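Local coordinates for tyrosine specific protein phosphatase, putative (Trypanosoma brucei, PDB 3M4U) that removes phosphate from tyrosine residues of proteins, the nucleolar protein NOPP44/46 among its substrates, and acts as a life cycle switch in the parasite, at residues Val26-Gln31 with Thr258-Val263; Glu58-Pro63 with Lys267-Gly272; Val119-Leu124 with Val195-His200; Ala132-Tyr135 with Glu140-Ser143; Leu247-Gly252 with Met285-Arg290. One frame throughout, in Å; residues are numbered along the deposited sequence.

In the fold
The five contacts spread from the helical side of the phosphatase to the far edge of its sheet. Contacts 1, 3 and 5 are partly buried and mostly apolar. Contacts 2 and 4 lie at the surface and are polar. Contacts 1 and 2 share helix 258-269 and touch through Q29 and K267. Contact 5 joins helices 234-250 and 277-290, and meets contact 1 through V259 and V287. Contact 3 lies nearest the centre of the chain, where a central strand ends beside the WPD loop. Contact 4 touches it through L124 and A132. Contacts 1 and 4 lie on opposite sides of the chain's centre, with their centres about 37 Å apart.

Contact 1 of 5, residues Val26-Gln31 with Thr258-Val263; sequences VQLQRQ and TVYSIV
The side chain of Y260 leaves its helix with CG opposite the backbone N (chi1 -176°), which sends the ring across to L28. L28 turns CG beside its own backbone N (chi1 -73°) and aims both methyl groups at helix 258-269. The two side chains slide past each other in opposite directions. L28 CD2 settles over one face of the tyrosine ring, 3.6 Å from the ring centroid and 21° off its normal. This is a CH-pi contact. L28 CG also comes close, 3.4 Å from Y260 CE1. The other methyl, L28 CD1, packs 3.9 Å from V263 CG1, so the leucine fits between an aromatic and a branched aliphatic side chain.

Q27 stands one residue earlier and has an extended chain. Its amide is steeply inclined to the Y260 ring. Q27 OE1 lies 2.8 Å from Y260 OH, obliquely placed with respect to the ring, and Q27 CG lies 3.1 Å from the same hydroxyl.

The two helices run roughly parallel, and the axes of the two short segments approach to 10.9 Å. Y280 of helix 277-290 touches L28, Y260 and V263, and extends the apolar cluster into a third helix. Q31 NE2 is hydrogen-bonded to the carbonyl oxygen of A264. The contact thus ties the N-terminal helix 14-31 to the helical side of the phosphatase fold. Its chemistry is graded: dispersion and CH-pi contacts hold the buried leucine, while the tyrosine hydroxyl is carried outward to the polar end of an exposed glutamine.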
# COMPACT_ATOMS: atom_id res chain seq x y z
N VAL A 26 12.40 -14.84 8.54
CA VAL A 26 13.39 -14.49 9.55
C VAL A 26 14.59 -13.79 8.91
O VAL A 26 15.06 -12.75 9.38
CB VAL A 26 13.87 -15.74 10.33
CG1 VAL A 26 15.05 -15.41 11.23
CG2 VAL A 26 12.71 -16.36 11.12
N GLN A 27 15.10 -14.37 7.82
CA GLN A 27 16.22 -13.78 7.11
C GLN A 27 15.86 -12.39 6.56
O GLN A 27 16.64 -11.44 6.68
CB GLN A 27 16.71 -14.70 5.99
CG GLN A 27 17.85 -14.11 5.13
CD GLN A 27 18.47 -15.13 4.16
OE1 GLN A 27 18.65 -14.85 2.97
NE2 GLN A 27 18.82 -16.32 4.67
N LEU A 28 14.67 -12.29 5.96
CA LEU A 28 14.20 -11.03 5.41
C LEU A 28 14.05 -9.97 6.52
O LEU A 28 14.31 -8.78 6.29
CB LEU A 28 12.90 -11.21 4.63
CG LEU A 28 12.96 -11.90 3.25
CD1 LEU A 28 11.59 -12.36 2.79
CD2 LEU A 28 13.59 -10.99 2.22
N GLN A 29 13.65 -10.39 7.71
CA GLN A 29 13.45 -9.44 8.79
C GLN A 29 14.76 -8.81 9.28
O GLN A 29 14.82 -7.61 9.60
CB GLN A 29 12.67 -10.06 9.94
CG GLN A 29 11.18 -10.28 9.65
CD GLN A 29 10.42 -8.97 9.34
OE1 GLN A 29 10.76 -8.25 8.39
NE2 GLN A 29 9.38 -8.69 10.12
N ARG A 30 15.82 -9.61 9.32
CA ARG A 30 17.11 -9.10 9.80
C ARG A 30 17.90 -8.46 8.66
O ARG A 30 18.96 -7.88 8.88
CB ARG A 30 17.93 -10.19 10.50
CG ARG A 30 18.26 -11.41 9.64
CD ARG A 30 18.60 -12.60 10.52
NE ARG A 30 17.66 -12.70 11.63
CZ ARG A 30 17.88 -13.37 12.75
NH1 ARG A 30 19.02 -14.02 12.93
NH2 ARG A 30 16.95 -13.39 13.70
N GLN A 31 17.38 -8.58 7.45
CA GLN A 31 18.05 -7.99 6.30
C GLN A 31 18.40 -6.53 6.54
O GLN A 31 19.54 -6.10 6.28
CB GLN A 31 17.18 -8.09 5.04
CG GLN A 31 17.44 -6.97 4.06
CD GLN A 31 16.66 -7.12 2.79
OE1 GLN A 31 16.37 -8.25 2.36
NE2 GLN A 31 16.32 -6.00 2.15
N THR A 258 12.03 -15.67 -6.68
CA THR A 258 11.30 -14.50 -7.17
C THR A 258 10.60 -13.73 -6.03
O THR A 258 10.82 -12.53 -5.85
CB THR A 258 10.28 -14.86 -8.26
OG1 THR A 258 10.97 -15.18 -9.47
CG2 THR A 258 9.31 -13.68 -8.51
N VAL A 259 9.77 -14.45 -5.28
CA VAL A 259 9.08 -13.89 -4.12
C VAL A 259 10.07 -13.30 -3.12
O VAL A 259 9.93 -12.17 -2.66
CB VAL A 259 8.19 -14.94 -3.44
CG1 VAL A 259 7.69 -14.43 -2.09
CG2 VAL A 259 7.03 -15.29 -4.35
N TYR A 260 11.10 -14.07 -2.80
CA TYR A 260 12.07 -13.63 -1.82
C TYR A 260 12.70 -12.29 -2.19
O TYR A 260 12.86 -11.40 -1.33
CB TYR A 260 13.18 -14.66 -1.66
CG TYR A 260 14.12 -14.25 -0.57
CD1 TYR A 260 13.96 -14.72 0.72
CD2 TYR A 260 15.13 -13.33 -0.83
CE1 TYR A 260 14.80 -14.32 1.73
CE2 TYR A 260 15.99 -12.92 0.18
CZ TYR A 260 15.82 -13.42 1.45
OH TYR A 260 16.66 -13.01 2.45
N SER A 261 13.10 -12.15 -3.45
CA SER A 261 13.81 -10.96 -3.88
C SER A 261 12.89 -9.76 -3.94
O SER A 261 13.27 -8.65 -3.55
CB SER A 261 14.45 -11.18 -5.25
OG SER A 261 15.43 -12.20 -5.16
N ILE A 262 11.67 -9.99 -4.43
CA ILE A 262 10.68 -8.94 -4.51
C ILE A 262 10.49 -8.34 -3.13
O ILE A 262 10.46 -7.12 -2.98
CB ILE A 262 9.35 -9.47 -5.03
CG1 ILE A 262 9.43 -9.72 -6.53
CG2 ILE A 262 8.23 -8.48 -4.73
CD1 ILE A 262 8.24 -10.45 -7.08
N VAL A 263 10.38 -9.20 -2.13
CA VAL A 263 10.17 -8.70 -0.79
C VAL A 263 11.43 -8.01 -0.26
O VAL A 263 11.35 -6.95 0.37
CB VAL A 263 9.68 -9.78 0.17
CG1 VAL A 263 9.65 -9.24 1.58
CG2 VAL A 263 8.30 -10.25 -0.23

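Contact 2 of 5, residues Glu58-Pro63 with Lys267-Gly272; sequences EETIYP and KQKRFG
Two acceptors lie within reach of T60 OG1: the carbonyl oxygen of K269 and OD1 of N82. The hydroxyl has one proton to give, so its direction is not settled. T60 OG1 stands 2.4 Å from K269 O, which is very short for such a bond, and the exact length is doubtful. The threonine holds OG1 between its backbone N and carbonyl carbon (chi1 47°), the crowded position, and this turns the oxygen to K269. The methyl then lies alongside, with T60 CG2 4.2 Å from K269 CB.

T60 belongs to a type I beta turn from E58 to I61, just before the short strand 61-62 at the edge of the sheet. K269 stands at the end of helix 258-269, and the chain has left the helix by R270. Beyond it lies the Q loop of the tyrosine phosphatases. The side chain of R270 turns to the HCX5R phosphate-binding loop, where NE and NH2 bond to the carbonyl oxygens of G232 and A231.

At the exposed side E59 OE1 and Q268 NE2 approach to 3.6 Å. E59 is extended, Q268 is bent at chi2, and the two chains cross at about a right angle. Their carboxylate and amide planes are 44° apart. The lysine chain of K269 leads away to a weak bond with the carbonyl oxygen of D85.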
# COMPACT_ATOMS: atom_id res chain seq x y z
N GLU A 58 15.09 7.80 3.62
CA GLU A 58 15.46 9.06 2.99
C GLU A 58 15.71 8.88 1.50
O GLU A 58 15.26 9.66 0.66
CB GLU A 58 16.71 9.63 3.69
CG GLU A 58 17.09 11.05 3.26
CD GLU A 58 16.09 12.12 3.70
OE1 GLU A 58 15.89 13.09 2.93
OE2 GLU A 58 15.50 12.00 4.80
N GLU A 59 16.42 7.81 1.17
CA GLU A 59 16.90 7.55 -0.18
C GLU A 59 15.78 7.39 -1.21
O GLU A 59 15.99 7.62 -2.40
CB GLU A 59 17.78 6.30 -0.16
CG GLU A 59 18.41 5.90 -1.49
CD GLU A 59 19.17 4.57 -1.39
OE1 GLU A 59 18.55 3.51 -1.63
OE2 GLU A 59 20.39 4.60 -1.07
N THR A 60 14.60 6.98 -0.74
CA THR A 60 13.47 6.66 -1.63
C THR A 60 12.25 7.44 -1.22
O THR A 60 11.16 7.21 -1.73
CB THR A 60 13.09 5.17 -1.57
OG1 THR A 60 13.01 4.76 -0.20
CG2 THR A 60 14.12 4.31 -2.30
N ILE A 61 12.42 8.35 -0.27
CA ILE A 61 11.30 9.12 0.24
C ILE A 61 10.48 9.77 -0.88
O ILE A 61 11.01 10.22 -1.91
CB ILE A 61 11.78 10.21 1.22
CG1 ILE A 61 10.65 10.59 2.17
CG2 ILE A 61 12.33 11.41 0.45
CD1 ILE A 61 11.09 11.48 3.32
N TYR A 62 9.17 9.82 -0.67
CA TYR A 62 8.25 10.41 -1.63
C TYR A 62 7.23 11.22 -0.86
O TYR A 62 6.77 10.78 0.21
CB TYR A 62 7.55 9.32 -2.43
CG TYR A 62 6.76 9.81 -3.64
CD1 TYR A 62 7.29 9.74 -4.91
CD2 TYR A 62 5.48 10.33 -3.49
CE1 TYR A 62 6.57 10.17 -6.02
CE2 TYR A 62 4.75 10.78 -4.59
CZ TYR A 62 5.30 10.69 -5.86
OH TYR A 62 4.59 11.12 -6.96
N PRO A 63 6.88 12.42 -1.36
CA PRO A 63 7.54 13.04 -2.52
C PRO A 63 8.99 13.38 -2.19
O PRO A 63 9.32 13.54 -1.01
CB PRO A 63 6.74 14.34 -2.72
CG PRO A 63 6.10 14.62 -1.39
CD PRO A 63 5.78 13.24 -0.84
N LYS A 267 11.72 -4.21 1.12
CA LYS A 267 12.21 -3.86 2.45
C LYS A 267 13.38 -2.88 2.38
O LYS A 267 13.58 -2.06 3.27
CB LYS A 267 12.60 -5.12 3.21
CG LYS A 267 11.41 -5.94 3.65
CD LYS A 267 11.82 -7.17 4.42
CE LYS A 267 10.65 -7.78 5.18
NZ LYS A 267 10.10 -6.85 6.19
N GLN A 268 14.14 -2.96 1.29
CA GLN A 268 15.26 -2.06 1.06
C GLN A 268 14.78 -0.63 0.76
O GLN A 268 15.45 0.35 1.08
CB GLN A 268 16.11 -2.59 -0.11
CG GLN A 268 17.52 -2.03 -0.15
CD GLN A 268 17.65 -0.79 -1.02
OE1 GLN A 268 16.85 -0.59 -1.94
NE2 GLN A 268 18.66 0.03 -0.74
N LYS A 269 13.61 -0.52 0.13
CA LYS A 269 13.09 0.77 -0.29
C LYS A 269 12.26 1.48 0.78
O LYS A 269 12.17 2.71 0.82
CB LYS A 269 12.27 0.61 -1.57
CG LYS A 269 13.04 -0.00 -2.71
CD LYS A 269 12.15 -0.14 -3.92
CE LYS A 269 12.89 -0.75 -5.09
NZ LYS A 269 13.84 0.22 -5.70
N ARG A 270 11.66 0.68 1.66
CA ARG A 270 10.84 1.21 2.74
C ARG A 270 10.88 0.19 3.88
O ARG A 270 10.27 -0.88 3.80
CB ARG A 270 9.40 1.48 2.26
CG ARG A 270 8.48 2.07 3.34
CD ARG A 270 7.12 2.57 2.79
NE ARG A 270 6.17 2.82 3.88
CZ ARG A 270 6.13 3.93 4.63
NH1 ARG A 270 7.00 4.92 4.42
NH2 ARG A 270 5.23 4.04 5.60
N PHE A 271 11.62 0.53 4.93
CA PHE A 271 11.80 -0.36 6.07
C PHE A 271 10.49 -0.96 6.59
O PHE A 271 9.60 -0.22 7.01
CB PHE A 271 12.53 0.36 7.22
CG PHE A 271 12.87 -0.55 8.38
CD1 PHE A 271 14.02 -1.32 8.36
CD2 PHE A 271 12.03 -0.64 9.48
CE1 PHE A 271 14.34 -2.16 9.42
CE2 PHE A 271 12.34 -1.48 10.54
CZ PHE A 271 13.49 -2.24 10.51
N GLY A 272 10.39 -2.28 6.57
CA GLY A 272 9.26 -2.98 7.18
C GLY A 272 8.25 -3.58 6.22
O GLY A 272 7.37 -4.35 6.63

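Contact 3 of 5, residues Val119-Leu124 with Val195-His200; sequences VMLTKL and VGWPDH
L121 and W197 lie side by side and point the same way. L121 keeps CG beside its backbone N (chi1 -55°), and both of its methyls then reach the six-membered part of the indole. L121 CD2 is 4.0 Å from W197 CE3, and L121 CD1 is 4.0 Å from W197 CZ3. L121 CD2 approaches the ring obliquely. W197 carries its own CG opposite the backbone N (chi1 -159°). Its NE1 is hydrogen-bonded to the carbonyl oxygen of G201, which restrains the rotation of the indole.

K123 and V195 form the outer half of the contact. The lysine chain is bent at chi2 and chi3 and passes over the valine at about a right angle. K123 CG lies 3.7 Å from V195 CB, so the aliphatic part of the lysine does the touching. T122 turns back on its neighbour: its OG1 donates to K123 O at 2.9 Å, in the carbonyl plane and on a lone pair. A water takes the N-H of K123 at 3.2 Å from K123 N. W197 O is within hydrogen-bonding distance of the same water, but other acceptors compete for its protons.

W197, P198 and D199 are the WPD sequence of the tyrosine phosphatases, whose loop closes over the active site in studied members. Here the loop leaves strand 187-194 beside the end of strand 117-120. R235 binds W197 O, F209 of helix 206-217 sets its ring nearly perpendicular to the indole, and L121 and W197 both pack on helix 234-250.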
# COMPACT_ATOMS: atom_id res chain seq x y z
N VAL A 119 -4.97 3.41 -3.47
CA VAL A 119 -5.53 2.21 -2.84
C VAL A 119 -5.31 2.23 -1.32
O VAL A 119 -4.18 2.44 -0.85
CB VAL A 119 -4.94 0.90 -3.46
CG1 VAL A 119 -5.66 -0.34 -2.91
CG2 VAL A 119 -5.05 0.92 -4.99
N MET A 120 -6.40 2.05 -0.57
CA MET A 120 -6.39 2.11 0.90
C MET A 120 -6.79 0.75 1.48
O MET A 120 -7.91 0.26 1.25
CB MET A 120 -7.37 3.18 1.39
CG MET A 120 -7.59 3.26 2.91
SD MET A 120 -8.60 4.70 3.35
CE MET A 120 -8.64 4.65 5.14
N LEU A 121 -5.87 0.14 2.25
CA LEU A 121 -6.04 -1.24 2.70
C LEU A 121 -6.50 -1.32 4.14
O LEU A 121 -6.39 -2.37 4.81
CB LEU A 121 -4.75 -2.03 2.51
CG LEU A 121 -4.27 -1.96 1.06
CD1 LEU A 121 -2.88 -2.53 0.90
CD2 LEU A 121 -5.28 -2.67 0.15
N THR A 122 -7.03 -0.21 4.63
CA THR A 122 -7.46 -0.17 6.02
C THR A 122 -8.81 0.49 6.23
O THR A 122 -9.26 1.30 5.41
CB THR A 122 -6.42 0.57 6.90
OG1 THR A 122 -6.77 0.42 8.28
CG2 THR A 122 -6.36 2.07 6.52
N LYS A 123 -9.45 0.14 7.35
CA LYS A 123 -10.57 0.89 7.87
C LYS A 123 -10.07 2.10 8.65
O LYS A 123 -8.90 2.15 9.05
CB LYS A 123 -11.40 -0.01 8.78
CG LYS A 123 -11.86 -1.28 8.07
CD LYS A 123 -13.20 -1.75 8.61
CE LYS A 123 -13.04 -2.42 9.95
NZ LYS A 123 -14.28 -3.16 10.32
N LEU A 124 -10.95 3.08 8.87
CA LEU A 124 -10.64 4.23 9.71
C LEU A 124 -10.31 3.78 11.13
O LEU A 124 -9.35 4.29 11.73
CB LEU A 124 -11.80 5.22 9.70
CG LEU A 124 -12.06 5.90 8.35
CD1 LEU A 124 -13.28 6.80 8.44
CD2 LEU A 124 -10.83 6.70 7.85
N VAL A 195 -11.84 -3.00 2.99
CA VAL A 195 -12.05 -3.05 4.43
C VAL A 195 -12.10 -4.47 5.02
O VAL A 195 -12.42 -4.65 6.21
CB VAL A 195 -13.31 -2.24 4.85
CG1 VAL A 195 -13.22 -0.81 4.34
CG2 VAL A 195 -14.59 -2.91 4.32
N GLY A 196 -11.78 -5.47 4.21
CA GLY A 196 -11.77 -6.84 4.68
C GLY A 196 -10.35 -7.31 4.96
O GLY A 196 -10.05 -8.50 4.85
N TRP A 197 -9.48 -6.36 5.32
CA TRP A 197 -8.08 -6.68 5.57
C TRP A 197 -7.58 -6.05 6.88
O TRP A 197 -7.20 -4.89 6.90
CB TRP A 197 -7.22 -6.21 4.39
CG TRP A 197 -5.87 -6.88 4.28
CD1 TRP A 197 -5.25 -7.64 5.23
CD2 TRP A 197 -4.98 -6.83 3.16
NE1 TRP A 197 -4.03 -8.07 4.77
CE2 TRP A 197 -3.84 -7.59 3.50
CE3 TRP A 197 -5.04 -6.23 1.89
CZ2 TRP A 197 -2.76 -7.76 2.62
CZ3 TRP A 197 -3.98 -6.40 1.03
CH2 TRP A 197 -2.85 -7.16 1.39
N PRO A 198 -7.57 -6.84 7.97
CA PRO A 198 -7.21 -6.36 9.31
C PRO A 198 -5.72 -6.10 9.42
O PRO A 198 -4.91 -6.85 8.86
CB PRO A 198 -7.56 -7.54 10.22
CG PRO A 198 -8.21 -8.56 9.35
CD PRO A 198 -7.81 -8.28 7.95
N ASP A 199 -5.37 -5.07 10.17
CA ASP A 199 -3.99 -4.70 10.43
C ASP A 199 -3.24 -5.92 10.96
O ASP A 199 -3.78 -6.70 11.73
CB ASP A 199 -3.97 -3.58 11.47
CG ASP A 199 -2.70 -2.76 11.41
OD1 ASP A 199 -1.83 -3.04 10.55
OD2 ASP A 199 -2.57 -1.83 12.23
N HIS A 200 -1.99 -6.07 10.52
CA HIS A 200 -1.15 -7.20 10.88
C HIS A 200 -1.68 -8.54 10.37
O HIS A 200 -1.11 -9.58 10.68
CB HIS A 200 -0.93 -7.26 12.39
CG HIS A 200 -0.65 -5.92 13.00
ND1 HIS A 200 0.52 -5.22 12.76
CD2 HIS A 200 -1.39 -5.15 13.83
CE1 HIS A 200 0.49 -4.08 13.42
NE2 HIS A 200 -0.66 -4.01 14.08
O HOH W 1 -8.74 -2.62 8.73

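Contact 4 of 5, residues Ala132-Tyr135 with Glu140-Ser143; sequences AERY and EEDS
R134 lays one end of its guanidinium against the carboxylate of E141. The two chains come from opposite directions and meet in a salt bridge. R134 NH2 is 2.6 Å from E141 OE1, which lies at the edge of the guanidinium, near its plane. The second oxygen, E141 OE2, is 3.1 Å from R134 NH2. One nitrogen therefore faces both oxygens, while R134 NH1 stays 4.1 Å from E141 OE2. The flat groups are turned 56° against each other, so this is not the coplanar pairing in which two nitrogens each face an oxygen.

The arginine is bent at chi3 (115°), which swings the guanidinium round to the glutamate. Its NE is held by the carbonyl oxygen of W136, within the same loop. E141 reaches over with an extended chain, and OE1 also takes a weak bond from the backbone N of E138. The charge pair bridges two points of one loop, at the surface.

R134 lies in the K-C-x-x-Y-W-P motif of the family, with A132 in the place of the cysteine. Y135 of that motif bonds through OH to NE2 of H228, at the start of the HCX5R signature, and meets F106 edge to face. The loop runs from strand 129-130 to strand 143-146. A132 packs on M120 of strand 117-120, and D142 pairs by its backbone with R158 at strand 154-158.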
# COMPACT_ATOMS: atom_id res chain seq x y z
N ALA A 132 -6.82 5.34 10.72
CA ALA A 132 -6.73 6.27 9.60
C ALA A 132 -7.66 7.45 9.76
O ALA A 132 -8.54 7.46 10.62
CB ALA A 132 -6.99 5.56 8.27
N GLU A 133 -7.45 8.45 8.92
CA GLU A 133 -8.22 9.68 9.00
C GLU A 133 -8.97 9.84 7.69
O GLU A 133 -8.37 9.83 6.62
CB GLU A 133 -7.29 10.88 9.23
CG GLU A 133 -7.99 12.23 9.38
CD GLU A 133 -8.77 12.37 10.70
OE1 GLU A 133 -8.49 11.63 11.67
OE2 GLU A 133 -9.66 13.25 10.76
N ARG A 134 -10.28 9.99 7.78
CA ARG A 134 -11.11 10.12 6.59
C ARG A 134 -10.80 11.40 5.81
O ARG A 134 -10.71 12.49 6.39
CB ARG A 134 -12.58 10.06 6.99
CG ARG A 134 -13.54 10.01 5.85
CD ARG A 134 -14.95 10.23 6.35
NE ARG A 134 -15.42 11.48 5.79
CZ ARG A 134 -16.16 12.38 6.44
NH1 ARG A 134 -16.54 12.16 7.69
NH2 ARG A 134 -16.50 13.49 5.82
N TYR A 135 -10.61 11.27 4.51
CA TYR A 135 -10.27 12.41 3.66
C TYR A 135 -11.20 12.45 2.46
O TYR A 135 -10.87 13.04 1.45
CB TYR A 135 -8.81 12.35 3.17
CG TYR A 135 -8.39 11.01 2.57
CD1 TYR A 135 -8.51 10.76 1.20
CD2 TYR A 135 -7.85 10.00 3.38
CE1 TYR A 135 -8.10 9.56 0.65
CE2 TYR A 135 -7.45 8.78 2.83
CZ TYR A 135 -7.58 8.57 1.47
OH TYR A 135 -7.19 7.36 0.93
N GLU A 140 -23.92 12.96 4.33
CA GLU A 140 -24.29 13.42 3.01
C GLU A 140 -23.59 14.75 2.75
O GLU A 140 -24.22 15.80 2.64
CB GLU A 140 -25.81 13.58 2.90
N GLU A 141 -22.27 14.70 2.66
CA GLU A 141 -21.49 15.86 2.33
C GLU A 141 -21.05 15.77 0.88
O GLU A 141 -20.93 14.68 0.32
CB GLU A 141 -20.27 15.92 3.22
CG GLU A 141 -20.49 15.33 4.59
CD GLU A 141 -19.16 15.13 5.28
OE1 GLU A 141 -18.15 15.04 4.55
OE2 GLU A 141 -19.13 15.07 6.53
N ASP A 142 -20.80 16.92 0.27
CA ASP A 142 -20.35 16.96 -1.11
C ASP A 142 -18.91 17.45 -1.11
O ASP A 142 -18.17 17.25 -2.08
CB ASP A 142 -21.22 17.90 -1.94
CG ASP A 142 -22.58 17.30 -2.31
OD1 ASP A 142 -23.03 16.35 -1.62
OD2 ASP A 142 -23.18 17.78 -3.29
N SER A 143 -18.53 18.08 -0.01
CA SER A 143 -17.26 18.77 0.07
C SER A 143 -16.62 18.64 1.45
O SER A 143 -17.30 18.69 2.49
CB SER A 143 -17.43 20.25 -0.30
OG SER A 143 -16.17 20.86 -0.52

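Contact 5 of 5, residues Leu247-Gly252 with Met285-Arg290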
# COMPACT_ATOMS: atom_id res chain seq x y z
N LEU A 247 3.25 -10.37 -12.08
CA LEU A 247 3.83 -9.78 -13.26
C LEU A 247 4.96 -10.68 -13.77
O LEU A 247 4.98 -11.03 -14.94
CB LEU A 247 4.33 -8.37 -12.91
CG LEU A 247 4.85 -7.42 -13.98
CD1 LEU A 247 6.28 -7.79 -14.34
CD2 LEU A 247 3.94 -7.41 -15.21
N HIS A 248 5.88 -11.07 -12.88
CA HIS A 248 6.93 -12.05 -13.21
C HIS A 248 6.39 -13.36 -13.79
O HIS A 248 7.04 -13.99 -14.63
CB HIS A 248 7.78 -12.37 -11.98
CG HIS A 248 8.75 -11.30 -11.61
ND1 HIS A 248 8.38 -9.98 -11.46
CD2 HIS A 248 10.08 -11.35 -11.33
CE1 HIS A 248 9.44 -9.26 -11.12
NE2 HIS A 248 10.48 -10.07 -11.03
N ILE A 249 5.23 -13.80 -13.33
CA ILE A 249 4.60 -14.98 -13.88
C ILE A 249 4.12 -14.75 -15.32
O ILE A 249 4.40 -15.55 -16.22
CB ILE A 249 3.42 -15.44 -13.03
CG1 ILE A 249 3.90 -15.77 -11.62
CG2 ILE A 249 2.76 -16.65 -13.65
CD1 ILE A 249 2.81 -16.31 -10.75
N GLU A 250 3.41 -13.65 -15.54
CA GLU A 250 2.91 -13.30 -16.88
C GLU A 250 4.05 -13.09 -17.89
O GLU A 250 3.88 -13.35 -19.07
CB GLU A 250 2.02 -12.06 -16.81
CG GLU A 250 0.66 -12.35 -16.17
CD GLU A 250 -0.06 -11.09 -15.67
OE1 GLU A 250 0.38 -9.96 -15.99
OE2 GLU A 250 -1.07 -11.25 -14.94
N ARG A 251 5.20 -12.63 -17.42
CA ARG A 251 6.36 -12.44 -18.28
C ARG A 251 7.24 -13.69 -18.38
O ARG A 251 8.39 -13.61 -18.81
CB ARG A 251 7.21 -11.27 -17.79
CG ARG A 251 6.57 -9.92 -18.04
CD ARG A 251 7.50 -8.80 -17.65
NE ARG A 251 6.94 -7.51 -18.02
CZ ARG A 251 7.50 -6.35 -17.69
NH1 ARG A 251 8.62 -6.33 -16.98
NH2 ARG A 251 6.93 -5.21 -18.07
N GLY A 252 6.71 -14.83 -17.96
CA GLY A 252 7.45 -16.08 -17.99
C GLY A 252 8.86 -15.98 -17.42
O GLY A 252 9.78 -16.62 -17.93
N MET A 285 1.23 -17.62 -1.93
CA MET A 285 -0.01 -18.29 -2.24
C MET A 285 -0.67 -17.69 -3.47
O MET A 285 -1.47 -18.34 -4.12
CB MET A 285 -0.96 -18.22 -1.06
CG MET A 285 -0.57 -19.05 0.14
SD MET A 285 -1.83 -18.82 1.41
CE MET A 285 -1.12 -19.74 2.78
N THR A 286 -0.34 -16.44 -3.76
CA THR A 286 -0.89 -15.78 -4.92
C THR A 286 -0.19 -16.37 -6.12
O THR A 286 -0.82 -16.70 -7.12
CB THR A 286 -0.63 -14.26 -4.88
OG1 THR A 286 -1.20 -13.71 -3.69
CG2 THR A 286 -1.26 -13.58 -6.10
N VAL A 287 1.13 -16.50 -6.01
CA VAL A 287 1.97 -17.16 -7.02
C VAL A 287 1.58 -18.62 -7.29
O VAL A 287 1.30 -18.99 -8.43
CB VAL A 287 3.44 -17.15 -6.59
CG1 VAL A 287 4.29 -17.98 -7.57
CG2 VAL A 287 3.94 -15.71 -6.48
N LEU A 288 1.58 -19.44 -6.23
CA LEU A 288 1.21 -20.84 -6.35
C LEU A 288 -0.18 -20.97 -6.95
O LEU A 288 -0.41 -21.80 -7.83
CB LEU A 288 1.25 -21.52 -4.97
CG LEU A 288 2.60 -21.53 -4.24
CD1 LEU A 288 2.44 -21.97 -2.80
CD2 LEU A 288 3.66 -22.39 -4.96
N GLY A 289 -1.10 -20.14 -6.48
CA GLY A 289 -2.47 -20.18 -6.95
C GLY A 289 -2.61 -19.93 -8.44
O GLY A 289 -3.42 -20.58 -9.11
N ARG A 290 -1.83 -18.98 -8.97
CA ARG A 290 -1.90 -18.64 -10.39
C ARG A 290 -1.26 -19.71 -11.25
O ARG A 290 -1.46 -19.74 -12.46
CB ARG A 290 -1.24 -17.30 -10.68
CG ARG A 290 -1.91 -16.13 -9.99
CD ARG A 290 -3.38 -15.95 -10.39
NE ARG A 290 -3.85 -14.63 -9.95
CZ ARG A 290 -5.03 -14.09 -10.25
NH1 ARG A 290 -5.90 -14.75 -11.01
NH2 ARG A 290 -5.33 -12.88 -9.78
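A Schellman motif closes helix 234-250, and I249, whose carbonyl oxygen is part of it, reaches across to V287 and R290 of helix 277-290. G252, with its positive phi, is the C-prime residue. Its N is 3.0 Å from I249 O, and the N of I253 bonds to H248 O.

I249 makes its contact through one methyl. CG1 lies beside the backbone N (chi1 -60°) and the chain runs on extended, so CD1 is carried out to the facing helix. I249 CD1 is 3.9 Å from V287 CG1 and equally far from V287 O. I249 CD1 also lies 4.2 Å from R290 CB. The isoleucine and valine chains cross obliquely. V287 also packs on A245 of helix 234-250 and on V259 of helix 258-269, which links this pair of helices to a third.

Past CB the arginine leads away from the isoleucine. R290 NE and E250 OE2 are 6.6 Å apart, too far for a salt bridge, and R290 NH2 has a long, weak ion pair with D210. Dispersion between aliphatic groups therefore carries the contact, and the charged ends take no direct part in it.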